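Local atomic coordinates of lovastatin nonaketide synthase, polyketide synthase component (Aspergillus terreus, PDB entry 7CPX), a protein that builds dihydromonacolin L, the polyketide precursor of lovastatin, from nine malonyl-CoA units using SAM and NADPH, working together with the separate protein LovC. Residues Q556-T564 and A841-H851; F649-E659 and S794-D802. The protein carries 2 engineered substitutions. All coordinates share one frame; numbering follows the deposited sequence.

Contact 1: Q556-T564 and A841-H851; sequences QPSVLGIFT and ALDIGIEVGCH
Phe563 lays one face of its ring over Val848, whose CB stands 4.1 Å above the ring plane and offset toward the rim. The two side chains run side by side in the same direction, with CE2 of Phe563 4.2 Å from CG1 of Val848. At the N-terminal end of the two segments, the side chains of Gln556 and Asp843 cross at about a right angle, with the amide and carboxylate planes 60° apart. On the face that carries Phe563 and Val848, CG2 of Val559 lies 3.4 Å from CG1 of Ile846 and also meets CG2 of Ile844; it is directed there because it stands anti to the backbone N. On the opposite face, Leu842 comes up from the loop before its strand and sets CD2 3.4 Å from CB of Leu560, crossing it at about a right angle. Farther along, the methyl CG2 of Thr564 rests against the extended chain of Glu847, whose OE2 is held by the backbone N of Leu854.

The backbones pair in parallel register from Val559 with Ile844 to Phe563 with Val848. Ile846 N donates to Leu560 O at 2.9 Å, and Ile562 N returns to Ile846 O over the same length. Past the last bridge, Thr564 N bonds to Val848 O, while Thr564 OG1 accepts the nearly straight bond from Cys850 N (2.9 Å, 174° at the hydrogen), tying down the turn through Gly849 and Cys850.

Helices 624-644 and 883-898 pack over the face of Phe563, Val848 and Ile844, and helix 828-838 covers that of Leu560 and Ile562. Strand 648-652 flanks 558-563, and strand 872-875 flanks 844-848, so that 558-563 is the central strand of a five-stranded parallel sheet and 844-848 its neighbour.

Contact 2: F649-E659 and S794-D802; sequences FTAVVGHSSGE and SVPWYSSVD
Backbone hydrogen bonds from Ala651 and Val653 to Pro796 and Tyr798 set Ala651 beside Trp797 and Val652 beside Tyr798, in parallel. Ala651 N donates to Pro796 O at 2.7 Å, and Ala651 O accepts from Tyr798 N. Val653 N reaches Tyr798 O at 3.3 Å. Past the strands, the hydroxyl of Ser800 gives a side-chain bond to Val653 O, approaching from above the carbonyl plane at 3.1 Å.

Apolar packing centres on the Trp797 indole. CB of Ala651 sits at its edge, 3.4 Å from CD1, and CG1 of Val653 comes obliquely onto the NE1 to CZ2 side. On the other face of the sheet, CG2 of Val652 meets CB of Tyr798.

Polar groups meet the ring rims. Glu659, bent at chi2 (-63°), brings OE2 into the indole plane 3.3 Å from CZ2 of Trp797, with the carboxylate turned 82° to the ring; Tyr817 OH binds the same oxygen. Ala651 O lies at the Tyr798 edge.

Strand 648-652 then runs through a sharp turn into helix 657-665. With Gly654, Ser656 and Gly658 in a GxSxG sequence, this strand-turn-helix is consistent with the nucleophile elbow of malonyl-CoA:ACP acyltransferases.

How the contacts relate
The centres of the two contacts lie about 11 Å apart in one five-stranded parallel sheet of the malonyl-CoA:ACP transacylase domain. Its order is 797-798, 648-652, 558-563, 844-848, 872-875, so contact 2 supplies one edge and contact 1 the middle. Strands 558-563 and 648-652 join them directly, through probable hydrogen bonds of Val559 O with Thr650 N and Gly561 N with Thr650 O. In sequence the segments run 556-564, 649-659, 794-802, 841-851, so both halves of contact 2 fall between the halves of contact 1. Helices 624-644 and 828-838 pack against both. The side chain of Phe563 in contact 1 lies next to the probable nucleophile elbow.

Contact 1: Q556-T564 and A841-H851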
loop_
_atom_site.group_PDB
_atom_site.type_symbol
_atom_site.label_atom_id
_atom_site.label_comp_id
_atom_site.label_asym_id
_atom_site.label_seq_id
_atom_site.Cartn_x
_atom_site.Cartn_y
_atom_site.Cartn_z
ATOM N N GLN A 556 22.018 -25.105 -54.197
ATOM C CA GLN A 556 23.313 -25.755 -54.404
ATOM C C GLN A 556 23.100 -27.154 -54.970
ATOM O O GLN A 556 23.392 -28.158 -54.309
ATOM C CB GLN A 556 24.102 -25.809 -53.096
ATOM C CG GLN A 556 24.437 -24.443 -52.520
ATOM C CD GLN A 556 25.193 -24.529 -51.209
ATOM O OE1 GLN A 556 24.839 -23.869 -50.231
ATOM N NE2 GLN A 556 26.246 -25.338 -51.183
ATOM N N PRO A 557 22.591 -27.257 -56.197
ATOM C CA PRO A 557 22.440 -28.568 -56.845
ATOM C C PRO A 557 23.641 -29.029 -57.659
ATOM O O PRO A 557 23.508 -29.993 -58.418
ATOM C CB PRO A 557 21.235 -28.333 -57.765
ATOM C CG PRO A 557 21.370 -26.911 -58.171
ATOM C CD PRO A 557 21.952 -26.185 -56.982
ATOM N N SER A 558 24.797 -28.382 -57.527
ATOM C CA SER A 558 25.951 -28.698 -58.360
ATOM C C SER A 558 26.633 -29.965 -57.854
ATOM O O SER A 558 27.176 -29.990 -56.739
ATOM C CB SER A 558 26.930 -27.526 -58.379
ATOM O OG SER A 558 27.239 -27.103 -57.065
ATOM N N VAL A 559 26.614 -31.010 -58.680
ATOM C CA VAL A 559 27.203 -32.295 -58.337
ATOM C C VAL A 559 28.205 -32.690 -59.411
ATOM O O VAL A 559 28.067 -32.334 -60.586
ATOM C CB VAL A 559 26.136 -33.400 -58.177
ATOM C CG1 VAL A 559 25.535 -33.761 -59.524
ATOM C CG2 VAL A 559 26.736 -34.627 -57.511
ATOM N N LEU A 560 29.222 -33.433 -58.990
ATOM C CA LEU A 560 30.227 -34.001 -59.879
ATOM C C LEU A 560 29.984 -35.500 -59.984
ATOM O O LEU A 560 30.008 -36.208 -58.971
ATOM C CB LEU A 560 31.638 -33.716 -59.365
ATOM C CG LEU A 560 32.774 -34.518 -60.004
ATOM C CD1 LEU A 560 32.789 -34.334 -61.511
ATOM C CD2 LEU A 560 34.112 -34.118 -59.403
ATOM N N GLY A 561 29.753 -35.979 -61.202
ATOM C CA GLY A 561 29.479 -37.386 -61.415
ATOM C C GLY A 561 30.734 -38.211 -61.600
ATOM O O GLY A 561 31.350 -38.186 -62.670
ATOM N N ILE A 562 31.128 -38.944 -60.562
ATOM C CA ILE A 562 32.284 -39.829 -60.608
ATOM C C ILE A 562 31.777 -41.230 -60.911
ATOM O O ILE A 562 31.015 -41.802 -60.128
ATOM C CB ILE A 562 33.064 -39.794 -59.286
ATOM C CG1 ILE A 562 33.640 -38.395 -59.065
ATOM C CG2 ILE A 562 34.152 -40.853 -59.277
ATOM C CD1 ILE A 562 32.982 -37.641 -57.929
ATOM N N PHE A 563 32.202 -41.791 -62.037
ATOM C CA PHE A 563 31.599 -43.003 -62.574
ATOM C C PHE A 563 32.484 -44.208 -62.276
ATOM O O PHE A 563 33.668 -44.220 -62.628
ATOM C CB PHE A 563 31.360 -42.843 -64.074
ATOM C CG PHE A 563 30.231 -41.912 -64.396
ATOM C CD1 PHE A 563 30.376 -40.546 -64.224
ATOM C CD2 PHE A 563 29.018 -42.400 -64.851
ATOM C CE1 PHE A 563 29.339 -39.684 -64.507
ATOM C CE2 PHE A 563 27.977 -41.541 -65.138
ATOM C CZ PHE A 563 28.138 -40.182 -64.963
ATOM N N THR A 564 31.901 -45.213 -61.627
ATOM C CA THR A 564 32.638 -46.409 -61.250
ATOM C C THR A 564 32.874 -47.304 -62.463
ATOM O O THR A 564 32.101 -47.304 -63.424
ATOM C CB THR A 564 31.878 -47.187 -60.175
ATOM O OG1 THR A 564 30.592 -47.570 -60.676
ATOM C CG2 THR A 564 31.700 -46.335 -58.925
ATOM N N ALA A 841 33.072 -23.635 -57.881
ATOM C CA ALA A 841 31.754 -23.519 -57.265
ATOM C C ALA A 841 31.060 -24.864 -57.090
ATOM O O ALA A 841 29.895 -24.880 -56.670
ATOM C CB ALA A 841 30.873 -22.585 -58.095
ATOM N N LEU A 842 31.721 -25.979 -57.394
ATOM C CA LEU A 842 31.115 -27.287 -57.190
ATOM C C LEU A 842 30.784 -27.489 -55.719
ATOM O O LEU A 842 31.525 -27.056 -54.832
ATOM C CB LEU A 842 32.059 -28.389 -57.673
ATOM C CG LEU A 842 31.574 -29.826 -57.469
ATOM C CD1 LEU A 842 30.315 -30.093 -58.280
ATOM C CD2 LEU A 842 32.670 -30.811 -57.834
ATOM N N ASP A 843 29.660 -28.155 -55.462
ATOM C CA ASP A 843 29.163 -28.361 -54.108
ATOM C C ASP A 843 29.302 -29.799 -53.635
ATOM O O ASP A 843 29.819 -30.037 -52.539
ATOM C CB ASP A 843 27.693 -27.928 -54.022
ATOM C CG ASP A 843 27.504 -26.452 -54.312
ATOM O OD1 ASP A 843 28.328 -25.642 -53.840
ATOM O OD2 ASP A 843 26.537 -26.104 -55.022
ATOM N N ILE A 844 28.857 -30.773 -54.429
ATOM C CA ILE A 844 28.822 -32.165 -53.999
ATOM C C ILE A 844 29.369 -33.049 -55.116
ATOM O O ILE A 844 29.532 -32.620 -56.257
ATOM C CB ILE A 844 27.397 -32.597 -53.588
ATOM C CG1 ILE A 844 27.371 -34.048 -53.100
ATOM C CG2 ILE A 844 26.423 -32.394 -54.741
ATOM C CD1 ILE A 844 26.127 -34.402 -52.320
ATOM N N GLY A 845 29.688 -34.281 -54.761
ATOM C CA GLY A 845 30.055 -35.289 -55.743
ATOM C C GLY A 845 29.350 -36.594 -55.449
ATOM O O GLY A 845 29.196 -36.983 -54.292
ATOM N N ILE A 846 28.915 -37.263 -56.513
ATOM C CA ILE A 846 28.183 -38.520 -56.417
ATOM C C ILE A 846 28.962 -39.586 -57.171
ATOM O O ILE A 846 29.293 -39.406 -58.350
ATOM C CB ILE A 846 26.755 -38.397 -56.971
ATOM C CG1 ILE A 846 25.889 -37.574 -56.018
ATOM C CG2 ILE A 846 26.148 -39.777 -57.180
ATOM C CD1 ILE A 846 24.576 -37.129 -56.620
ATOM N N GLU A 847 29.246 -40.695 -56.490
ATOM C CA GLU A 847 29.866 -41.863 -57.109
ATOM C C GLU A 847 28.764 -42.680 -57.767
ATOM O O GLU A 847 28.213 -43.615 -57.185
ATOM C CB GLU A 847 30.632 -42.683 -56.080
ATOM C CG GLU A 847 31.311 -43.917 -56.656
ATOM C CD GLU A 847 32.230 -44.596 -55.661
ATOM O OE1 GLU A 847 32.521 -43.992 -54.608
ATOM O OE2 GLU A 847 32.664 -45.735 -55.933
ATOM N N VAL A 848 28.447 -42.319 -59.009
ATOM C CA VAL A 848 27.417 -43.029 -59.756
ATOM C C VAL A 848 27.864 -44.469 -59.951
ATOM O O VAL A 848 28.933 -44.732 -60.517
ATOM C CB VAL A 848 27.150 -42.343 -61.100
ATOM C CG1 VAL A 848 25.976 -43.002 -61.808
ATOM C CG2 VAL A 848 26.897 -40.855 -60.903
ATOM N N GLY A 849 27.054 -45.404 -59.483
ATOM C CA GLY A 849 27.325 -46.817 -59.675
ATOM C C GLY A 849 27.767 -47.490 -58.383
ATOM O O GLY A 849 27.104 -47.372 -57.355
ATOM N N CYS A 850 28.905 -48.179 -58.440
ATOM C CA CYS A 850 29.290 -49.140 -57.406
ATOM C C CYS A 850 30.175 -48.470 -56.353
ATOM O O CYS A 850 31.405 -48.552 -56.362
ATOM C CB CYS A 850 29.976 -50.337 -58.047
ATOM S SG CYS A 850 29.135 -50.885 -59.548
ATOM N N HIS A 851 29.504 -47.789 -55.429
ATOM C CA HIS A 851 30.154 -47.284 -54.233
ATOM C C HIS A 851 30.627 -48.464 -53.382
ATOM O O HIS A 851 30.000 -49.529 -53.392
ATOM C CB HIS A 851 29.168 -46.413 -53.454
ATOM C CG HIS A 851 29.791 -45.572 -52.383
ATOM N ND1 HIS A 851 29.706 -45.890 -51.046
ATOM C CD2 HIS A 851 30.481 -44.409 -52.452
ATOM C CE1 HIS A 851 30.329 -44.966 -50.335
ATOM N NE2 HIS A 851 30.812 -44.058 -51.165
#

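Contact 2: F649-E659 and S794-D802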
loop_
_atom_site.group_PDB
_atom_site.type_symbol
_atom_site.label_atom_id
_atom_site.label_comp_id
_atom_site.label_asym_id
_atom_site.label_seq_id
_atom_site.Cartn_x
_atom_site.Cartn_y
_atom_site.Cartn_z
ATOM N N PHE A 649 24.647 -31.576 -63.327
ATOM C CA PHE A 649 25.819 -32.431 -63.220
ATOM C C PHE A 649 27.064 -31.772 -63.794
ATOM O O PHE A 649 26.997 -30.959 -64.720
ATOM C CB PHE A 649 25.594 -33.758 -63.957
ATOM C CG PHE A 649 24.947 -34.817 -63.119
ATOM C CD1 PHE A 649 25.719 -35.709 -62.396
ATOM C CD2 PHE A 649 23.569 -34.931 -63.063
ATOM C CE1 PHE A 649 25.130 -36.690 -61.625
ATOM C CE2 PHE A 649 22.973 -35.910 -62.295
ATOM C CZ PHE A 649 23.754 -36.791 -61.575
ATOM N N THR A 650 28.203 -32.138 -63.213
ATOM C CA THR A 650 29.506 -32.043 -63.851
ATOM C C THR A 650 30.089 -33.449 -63.899
ATOM O O THR A 650 29.946 -34.224 -62.950
ATOM C CB THR A 650 30.449 -31.096 -63.098
ATOM O OG1 THR A 650 30.532 -31.486 -61.722
ATOM C CG2 THR A 650 29.951 -29.662 -63.188
ATOM N N ALA A 651 30.727 -33.790 -65.015
ATOM C CA ALA A 651 31.056 -35.179 -65.306
ATOM C C ALA A 651 32.559 -35.389 -65.394
ATOM O O ALA A 651 33.271 -34.621 -66.047
ATOM C CB ALA A 651 30.397 -35.632 -66.612
ATOM N N VAL A 652 33.029 -36.443 -64.728
ATOM C CA VAL A 652 34.388 -36.951 -64.866
ATOM C C VAL A 652 34.298 -38.456 -65.059
ATOM O O VAL A 652 33.589 -39.139 -64.312
ATOM C CB VAL A 652 35.262 -36.612 -63.643
ATOM C CG1 VAL A 652 36.510 -37.484 -63.622
ATOM C CG2 VAL A 652 35.647 -35.144 -63.661
ATOM N N VAL A 653 35.010 -38.971 -66.054
ATOM C CA VAL A 653 34.913 -40.383 -66.400
ATOM C C VAL A 653 35.771 -41.201 -65.446
ATOM O O VAL A 653 36.741 -40.705 -64.858
ATOM C CB VAL A 653 35.331 -40.628 -67.865
ATOM C CG1 VAL A 653 34.642 -39.648 -68.821
ATOM C CG2 VAL A 653 36.838 -40.565 -68.007
ATOM N N GLY A 654 35.411 -42.472 -65.292
ATOM C CA GLY A 654 36.211 -43.404 -64.523
ATOM C C GLY A 654 37.058 -44.278 -65.422
ATOM O O GLY A 654 37.871 -43.774 -66.202
ATOM N N HIS A 655 36.874 -45.593 -65.326
ATOM C CA HIS A 655 37.572 -46.545 -66.174
ATOM C C HIS A 655 36.591 -47.596 -66.672
ATOM O O HIS A 655 35.640 -47.960 -65.975
ATOM C CB HIS A 655 38.730 -47.220 -65.427
ATOM C CG HIS A 655 38.301 -47.989 -64.215
ATOM N ND1 HIS A 655 38.156 -47.404 -62.975
ATOM C CD2 HIS A 655 37.988 -49.296 -64.053
ATOM C CE1 HIS A 655 37.772 -48.318 -62.103
ATOM N NE2 HIS A 655 37.663 -49.475 -62.730
ATOM N N SER A 656 36.828 -48.077 -67.891
ATOM C CA SER A 656 36.009 -49.119 -68.515
ATOM C C SER A 656 34.560 -48.645 -68.500
ATOM O O SER A 656 34.269 -47.601 -69.111
ATOM C CB SER A 656 36.284 -50.445 -67.805
ATOM O OG SER A 656 35.520 -51.495 -68.373
ATOM N N SER A 657 33.638 -49.342 -67.829
ATOM C CA SER A 657 32.243 -48.915 -67.829
ATOM C C SER A 657 32.106 -47.487 -67.320
ATOM O O SER A 657 31.321 -46.698 -67.862
ATOM C CB SER A 657 31.405 -49.868 -66.976
ATOM O OG SER A 657 31.465 -51.191 -67.479
ATOM N N GLY A 658 32.883 -47.128 -66.301
ATOM C CA GLY A 658 32.811 -45.804 -65.719
ATOM C C GLY A 658 32.994 -44.722 -66.759
ATOM O O GLY A 658 32.491 -43.606 -66.603
ATOM N N GLU A 659 33.715 -45.042 -67.832
ATOM C CA GLU A 659 33.853 -44.092 -68.928
ATOM C C GLU A 659 32.613 -44.098 -69.812
ATOM O O GLU A 659 32.015 -43.046 -70.063
ATOM C CB GLU A 659 35.105 -44.415 -69.747
ATOM C CG GLU A 659 35.663 -43.235 -70.533
ATOM C CD GLU A 659 34.698 -42.708 -71.577
ATOM O OE1 GLU A 659 34.082 -43.530 -72.289
ATOM O OE2 GLU A 659 34.547 -41.473 -71.677
ATOM N N SER A 794 26.253 -31.056 -73.244
ATOM C CA SER A 794 25.566 -30.050 -72.445
ATOM C C SER A 794 26.175 -29.963 -71.049
ATOM O O SER A 794 26.311 -28.878 -70.485
ATOM C CB SER A 794 24.073 -30.373 -72.346
ATOM O OG SER A 794 23.864 -31.625 -71.717
ATOM N N VAL A 795 26.537 -31.118 -70.500
ATOM C CA VAL A 795 27.111 -31.202 -69.160
ATOM C C VAL A 795 28.618 -30.983 -69.240
ATOM O O VAL A 795 29.285 -31.619 -70.069
ATOM C CB VAL A 795 26.797 -32.555 -68.505
ATOM C CG1 VAL A 795 27.611 -32.728 -67.230
ATOM C CG2 VAL A 795 25.309 -32.675 -68.218
ATOM N N PRO A 796 29.201 -30.099 -68.416
ATOM C CA PRO A 796 30.667 -30.030 -68.353
ATOM C C PRO A 796 31.264 -31.400 -68.081
ATOM O O PRO A 796 31.072 -31.969 -67.002
ATOM C CB PRO A 796 30.926 -29.052 -67.201
ATOM C CG PRO A 796 29.712 -28.193 -67.164
ATOM C CD PRO A 796 28.566 -29.084 -67.556
ATOM N N TRP A 797 31.990 -31.934 -69.058
ATOM C CA TRP A 797 32.458 -33.311 -69.029
ATOM C C TRP A 797 33.953 -33.347 -69.306
ATOM O O TRP A 797 34.438 -32.688 -70.231
ATOM C CB TRP A 797 31.697 -34.153 -70.059
ATOM C CG TRP A 797 32.205 -35.546 -70.221
ATOM C CD1 TRP A 797 31.863 -36.634 -69.477
ATOM C CD2 TRP A 797 33.136 -36.007 -71.204
ATOM N NE1 TRP A 797 32.528 -37.746 -69.931
ATOM C CE2 TRP A 797 33.317 -37.388 -70.991
ATOM C CE3 TRP A 797 33.837 -35.387 -72.241
ATOM C CZ2 TRP A 797 34.171 -38.157 -71.777
ATOM C CZ3 TRP A 797 34.685 -36.151 -73.018
ATOM C CH2 TRP A 797 34.843 -37.522 -72.784
ATOM N N TYR A 798 34.677 -34.119 -68.498
ATOM C CA TYR A 798 36.131 -34.196 -68.576
ATOM C C TYR A 798 36.548 -35.654 -68.678
ATOM O O TYR A 798 36.220 -36.459 -67.800
ATOM C CB TYR A 798 36.780 -33.540 -67.355
ATOM C CG TYR A 798 36.426 -32.081 -67.190
ATOM C CD1 TYR A 798 35.264 -31.699 -66.533
ATOM C CD2 TYR A 798 37.251 -31.085 -67.692
ATOM C CE1 TYR A 798 34.936 -30.367 -66.380
ATOM C CE2 TYR A 798 36.931 -29.751 -67.544
ATOM C CZ TYR A 798 35.773 -29.397 -66.887
ATOM O OH TYR A 798 35.449 -28.067 -66.737
ATOM N N SER A 799 37.265 -35.989 -69.746
ATOM C CA SER A 799 37.812 -37.327 -69.894
ATOM C C SER A 799 39.009 -37.527 -68.970
ATOM O O SER A 799 39.685 -36.574 -68.571
ATOM C CB SER A 799 38.230 -37.573 -71.344
ATOM O OG SER A 799 38.882 -38.824 -71.479
ATOM N N SER A 800 39.263 -38.790 -68.633
ATOM C CA SER A 800 40.393 -39.166 -67.793
ATOM C C SER A 800 41.180 -40.272 -68.480
ATOM O O SER A 800 42.399 -40.378 -68.311
ATOM C CB SER A 800 39.917 -39.626 -66.416
ATOM O OG SER A 800 39.333 -40.915 -66.481
ATOM N N VAL A 801 40.480 -41.104 -69.255
ATOM C CA VAL A 801 41.156 -42.080 -70.105
ATOM C C VAL A 801 42.143 -41.367 -71.017
ATOM O O VAL A 801 43.307 -41.765 -71.145
ATOM C CB VAL A 801 40.121 -42.888 -70.907
ATOM C CG1 VAL A 801 40.729 -43.442 -72.186
ATOM C CG2 VAL A 801 39.548 -44.008 -70.048
ATOM N N ASP A 802 41.687 -40.300 -71.664
ATOM C CA ASP A 802 42.558 -39.347 -72.333
ATOM C C ASP A 802 42.792 -38.193 -71.367
ATOM O O ASP A 802 41.835 -37.571 -70.895
ATOM C CB ASP A 802 41.936 -38.850 -73.636
ATOM C CG ASP A 802 42.828 -37.868 -74.368
ATOM O OD1 ASP A 802 43.834 -38.307 -74.965
ATOM O OD2 ASP A 802 42.524 -36.658 -74.344
#